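Local coordinates for Pap fimbrial major pilin protein (Escherichia coli, PDB 2UY6) that polymerizes into the thick helical rod of the P pilus, the surface fibre with which the bacterium colonizes the epithelium of host organs, at residues L43-S49 and V136-S140; M52-L58 and N129-A135. The protein carries 2 engineered substitutions. All coordinates share one frame; numbering follows the deposited sequence.

Contact 1: residues L43-S49 and V136-S140; sequences LEAGGVS and VVKKS
Lys139, Ser49 and Val137 bury the most surface of any residues in this contact, which ties a short helix with a Schellman C-cap to the C-terminal end of strand 130-139 in the immunoglobulin-like pilin fold. Lys139 reaches along the last helical turn. Its CG is anti to the backbone N (chi1 -175°) and the chain bends at chi3, which brings NZ to the end of the helix. Lys139 NZ donates to Glu44 O at 3.1 Å, in the carbonyl plane and on a lone pair. Lys139 NZ also forms a salt bridge with Glu44 OE2 at 3.3 Å, met from above the carboxylate plane. Glu44 OE1 is taken by the backbone N of Val147. One water sits between the segments, accepting from Lys139 N and donating to Leu43 O and Gly47 O. Leu43 CD1 rests 3.5 Å from Val137 O, on the buried side where Val137 also meets Phe35 and Phe152. On the more exposed side the side chains of Val48 and Val136 cross, with Val48 CG1 3.5 Å from Val136 CB. Ser49 grips Val137 twice. Ser49 N donates to Val137 O at 3.1 Å, and Ser49 OG accepts from Val137 N at 2.7 Å in an almost straight bond (179°).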
# COMPACT_ATOMS: atom_id res chain seq x y z
N LEU B 43 -5.62 -15.90 41.37
CA LEU B 43 -6.21 -14.75 40.70
C LEU B 43 -7.28 -14.13 41.59
O LEU B 43 -7.42 -12.91 41.65
CB LEU B 43 -6.83 -15.14 39.36
CG LEU B 43 -5.97 -15.24 38.09
CD1 LEU B 43 -4.99 -14.06 38.05
CD2 LEU B 43 -5.22 -16.54 38.06
N GLU B 44 -8.05 -14.98 42.27
CA GLU B 44 -9.12 -14.49 43.15
C GLU B 44 -8.57 -13.65 44.29
O GLU B 44 -9.17 -12.66 44.69
CB GLU B 44 -9.94 -15.66 43.71
CG GLU B 44 -11.05 -15.26 44.69
CD GLU B 44 -12.06 -14.26 44.11
OE1 GLU B 44 -12.51 -14.47 42.97
OE2 GLU B 44 -12.41 -13.28 44.81
N ALA B 45 -7.41 -14.05 44.81
CA ALA B 45 -6.79 -13.35 45.92
C ALA B 45 -6.13 -12.02 45.52
O ALA B 45 -5.69 -11.26 46.38
CB ALA B 45 -5.77 -14.25 46.59
N GLY B 46 -6.04 -11.74 44.22
CA GLY B 46 -5.43 -10.49 43.80
C GLY B 46 -4.12 -10.72 43.08
O GLY B 46 -3.39 -9.77 42.78
N GLY B 47 -3.83 -11.99 42.80
CA GLY B 47 -2.61 -12.32 42.09
C GLY B 47 -2.88 -12.11 40.61
O GLY B 47 -4.03 -12.12 40.17
N VAL B 48 -1.80 -11.91 39.85
CA VAL B 48 -1.90 -11.70 38.41
C VAL B 48 -1.07 -12.73 37.66
O VAL B 48 -0.13 -13.29 38.21
CB VAL B 48 -1.40 -10.28 38.06
CG1 VAL B 48 -1.09 -10.18 36.56
CG2 VAL B 48 -2.46 -9.25 38.45
N SER B 49 -1.40 -12.97 36.40
CA SER B 49 -0.63 -13.93 35.62
C SER B 49 0.71 -13.32 35.22
O SER B 49 0.90 -12.10 35.30
CB SER B 49 -1.40 -14.31 34.35
OG SER B 49 -1.38 -13.24 33.42
N VAL B 136 -1.43 -9.47 30.67
CA VAL B 136 -1.63 -10.19 31.93
C VAL B 136 -3.11 -10.47 32.15
O VAL B 136 -3.97 -9.68 31.77
CB VAL B 136 -1.12 -9.37 33.14
CG1 VAL B 136 0.40 -9.27 33.13
CG2 VAL B 136 -1.73 -7.98 33.11
N VAL B 137 -3.40 -11.61 32.76
CA VAL B 137 -4.77 -11.99 33.06
C VAL B 137 -5.00 -11.73 34.56
O VAL B 137 -4.13 -12.00 35.38
CB VAL B 137 -5.01 -13.49 32.77
CG1 VAL B 137 -6.42 -13.89 33.20
CG2 VAL B 137 -4.80 -13.76 31.30
N LYS B 138 -6.17 -11.19 34.90
CA LYS B 138 -6.47 -10.94 36.30
C LYS B 138 -7.97 -10.91 36.55
O LYS B 138 -8.76 -10.91 35.61
CB LYS B 138 -5.84 -9.62 36.77
CG LYS B 138 -6.54 -8.37 36.28
CD LYS B 138 -5.76 -7.14 36.71
CE LYS B 138 -6.60 -5.89 36.62
NZ LYS B 138 -7.75 -5.98 37.57
N LYS B 139 -8.35 -10.91 37.82
CA LYS B 139 -9.76 -10.87 38.18
C LYS B 139 -10.30 -9.54 37.67
O LYS B 139 -9.62 -8.53 37.73
CB LYS B 139 -9.94 -10.96 39.70
CG LYS B 139 -11.40 -11.03 40.13
CD LYS B 139 -11.55 -11.29 41.62
CE LYS B 139 -11.03 -10.13 42.45
NZ LYS B 139 -11.20 -10.39 43.91
N SER B 140 -11.52 -9.58 37.14
CA SER B 140 -12.17 -8.40 36.60
C SER B 140 -12.36 -7.35 37.67
O SER B 140 -12.48 -7.68 38.85
CB SER B 140 -13.54 -8.79 36.03
OG SER B 140 -14.31 -7.64 35.77
O HOH W 1 -6.30 -10.83 40.16

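Contact 2: residues M52-L58 and N129-A135; sequences MDLDIEL and NVLHYTA
Leu54 and Ile56 share a tightly packed core face with Leu131 and Tyr133, and buried Leu58 packs on Leu131 at its end. Leu58 CD1 lies 3.8 Å from Leu131 CD1. Leu54 CB meets Tyr133 CB at 4.0 Å, and Leu54 O lies at the edge of the tyrosine ring, in its plane. Phe81 makes an edge-to-face stack with that ring, Phe158 covers Ile56 and Leu131, and Leu54 meets an apolar side chain of another protein chain. The other face is more open and mostly polar. Asp53 and Thr134 barely touch here. Val130 is the exception, its CG1 3.5 Å from Asp55 CB. Asp55 is also held by His132, whose ND1 donates to Asp55 OD1 at 2.7 Å, in the ring plane but from above the carboxylate, whose plane stands 88° from the ring. Glu128 holds His132 NE2, so both ring nitrogens are engaged. Asn129 ND2 makes two bonds, to Glu57 OE2 at 2.9 Å and to Leu58 O at 3.1 Å. Its chi1 of 64° turns the amide toward segment 52-58. Paired backbone bonds such as Ile56 N to Leu131 O (3.0 Å) join the strands. Antiparallel strands 52-59 and 130-139 are neighbours in one sheet of the immunoglobulin-like pilin sandwich, with apolar side chains turned to its core.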
# COMPACT_ATOMS: atom_id res chain seq x y z
N MET B 52 2.74 -11.83 29.59
CA MET B 52 3.13 -12.54 28.37
C MET B 52 3.49 -11.59 27.24
O MET B 52 2.88 -10.54 27.07
CB MET B 52 1.98 -13.43 27.89
CG MET B 52 1.50 -14.42 28.91
SD MET B 52 2.81 -15.53 29.40
CE MET B 52 2.39 -15.79 31.12
N ASP B 53 4.49 -11.99 26.47
CA ASP B 53 4.93 -11.19 25.35
C ASP B 53 3.89 -11.23 24.23
O ASP B 53 3.57 -12.30 23.71
CB ASP B 53 6.27 -11.70 24.82
CG ASP B 53 7.42 -11.41 25.76
OD1 ASP B 53 8.58 -11.66 25.36
OD2 ASP B 53 7.19 -10.94 26.89
N LEU B 54 3.35 -10.08 23.88
CA LEU B 54 2.40 -10.01 22.79
C LEU B 54 3.14 -9.21 21.72
O LEU B 54 3.13 -7.98 21.72
CB LEU B 54 1.14 -9.27 23.24
CG LEU B 54 -0.13 -9.58 22.45
CD1 LEU B 54 -1.27 -8.72 22.97
CD2 LEU B 54 0.08 -9.31 21.00
N ASP B 55 3.83 -9.91 20.82
CA ASP B 55 4.58 -9.24 19.76
C ASP B 55 3.89 -9.31 18.40
O ASP B 55 3.44 -10.36 17.96
CB ASP B 55 5.99 -9.82 19.65
CG ASP B 55 6.81 -9.57 20.90
OD1 ASP B 55 6.79 -8.43 21.41
OD2 ASP B 55 7.49 -10.50 21.37
N ILE B 56 3.79 -8.15 17.76
CA ILE B 56 3.15 -8.04 16.46
C ILE B 56 4.16 -7.60 15.41
O ILE B 56 4.69 -6.50 15.49
CB ILE B 56 1.99 -7.01 16.50
CG1 ILE B 56 0.98 -7.41 17.57
CG2 ILE B 56 1.30 -6.95 15.15
CD1 ILE B 56 -0.10 -6.37 17.80
N GLU B 57 4.44 -8.48 14.45
CA GLU B 57 5.39 -8.16 13.40
C GLU B 57 4.71 -7.46 12.22
O GLU B 57 3.76 -7.98 11.64
CB GLU B 57 6.11 -9.43 12.92
CG GLU B 57 6.88 -9.24 11.61
CD GLU B 57 7.95 -10.31 11.36
OE1 GLU B 57 7.69 -11.51 11.59
OE2 GLU B 57 9.06 -9.93 10.92
N LEU B 58 5.19 -6.26 11.90
CA LEU B 58 4.68 -5.46 10.79
C LEU B 58 5.46 -5.85 9.54
O LEU B 58 6.66 -5.63 9.46
CB LEU B 58 4.87 -3.97 11.07
CG LEU B 58 4.16 -3.49 12.34
CD1 LEU B 58 4.46 -2.01 12.62
CD2 LEU B 58 2.68 -3.71 12.18
N ASN B 129 10.97 -4.43 13.41
CA ASN B 129 9.67 -4.25 12.76
C ASN B 129 8.59 -4.94 13.58
O ASN B 129 7.51 -5.28 13.08
CB ASN B 129 9.71 -4.85 11.35
CG ASN B 129 9.94 -6.34 11.36
OD1 ASN B 129 10.91 -6.82 11.93
ND2 ASN B 129 9.04 -7.08 10.73
N VAL B 130 8.88 -5.14 14.86
CA VAL B 130 7.95 -5.78 15.78
C VAL B 130 7.54 -4.81 16.88
O VAL B 130 8.40 -4.19 17.51
CB VAL B 130 8.58 -7.02 16.45
CG1 VAL B 130 7.59 -7.65 17.44
CG2 VAL B 130 9.00 -8.04 15.40
N LEU B 131 6.24 -4.67 17.08
CA LEU B 131 5.74 -3.82 18.15
C LEU B 131 5.66 -4.76 19.35
O LEU B 131 5.15 -5.88 19.22
CB LEU B 131 4.35 -3.27 17.80
CG LEU B 131 4.30 -2.36 16.57
CD1 LEU B 131 2.87 -2.28 16.04
CD2 LEU B 131 4.81 -0.98 16.93
N HIS B 132 6.19 -4.33 20.49
CA HIS B 132 6.20 -5.18 21.69
C HIS B 132 5.20 -4.74 22.75
O HIS B 132 5.14 -3.56 23.11
CB HIS B 132 7.60 -5.18 22.32
CG HIS B 132 8.70 -5.53 21.36
ND1 HIS B 132 8.94 -6.82 20.93
CD2 HIS B 132 9.66 -4.77 20.79
CE1 HIS B 132 9.99 -6.84 20.13
NE2 HIS B 132 10.45 -5.60 20.03
N TYR B 133 4.42 -5.69 23.24
CA TYR B 133 3.44 -5.45 24.30
C TYR B 133 3.50 -6.64 25.26
O TYR B 133 4.13 -7.66 24.97
CB TYR B 133 2.00 -5.40 23.75
CG TYR B 133 1.69 -4.30 22.76
CD1 TYR B 133 1.91 -4.48 21.39
CD2 TYR B 133 1.17 -3.08 23.19
CE1 TYR B 133 1.61 -3.47 20.47
CE2 TYR B 133 0.87 -2.07 22.28
CZ TYR B 133 1.09 -2.27 20.93
OH TYR B 133 0.80 -1.26 20.06
N THR B 134 2.86 -6.50 26.42
CA THR B 134 2.80 -7.59 27.38
C THR B 134 1.35 -7.66 27.82
O THR B 134 0.67 -6.64 27.91
CB THR B 134 3.70 -7.38 28.61
OG1 THR B 134 3.68 -6.00 28.98
CG2 THR B 134 5.11 -7.83 28.32
N ALA B 135 0.87 -8.86 28.08
CA ALA B 135 -0.50 -9.04 28.50
C ALA B 135 -0.58 -9.89 29.75
O ALA B 135 0.11 -10.91 29.87
CB ALA B 135 -1.30 -9.67 27.37

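Overall arrangement
Both contacts use strand 130-139, at successive parts of its length, and their centres lie about 21 Å apart. Contact 2 is the more central, its centre about 8 Å from the centre of the chain. It joins two neighbouring strands of one sheet and has apolar side chains on its core face. The centre of contact 1 lies about 19 Å from that of the chain, toward one end of the domain. There the partner of the strand is a helix end and loop. Serine, water and a lysine salt bridge supply much of its bonding, whereas regular backbone pairing dominates contact 2. Helix 40-45 and strand 52-59 follow each other in sequence, so one continuous part of the chain runs beside most of strand 130-139.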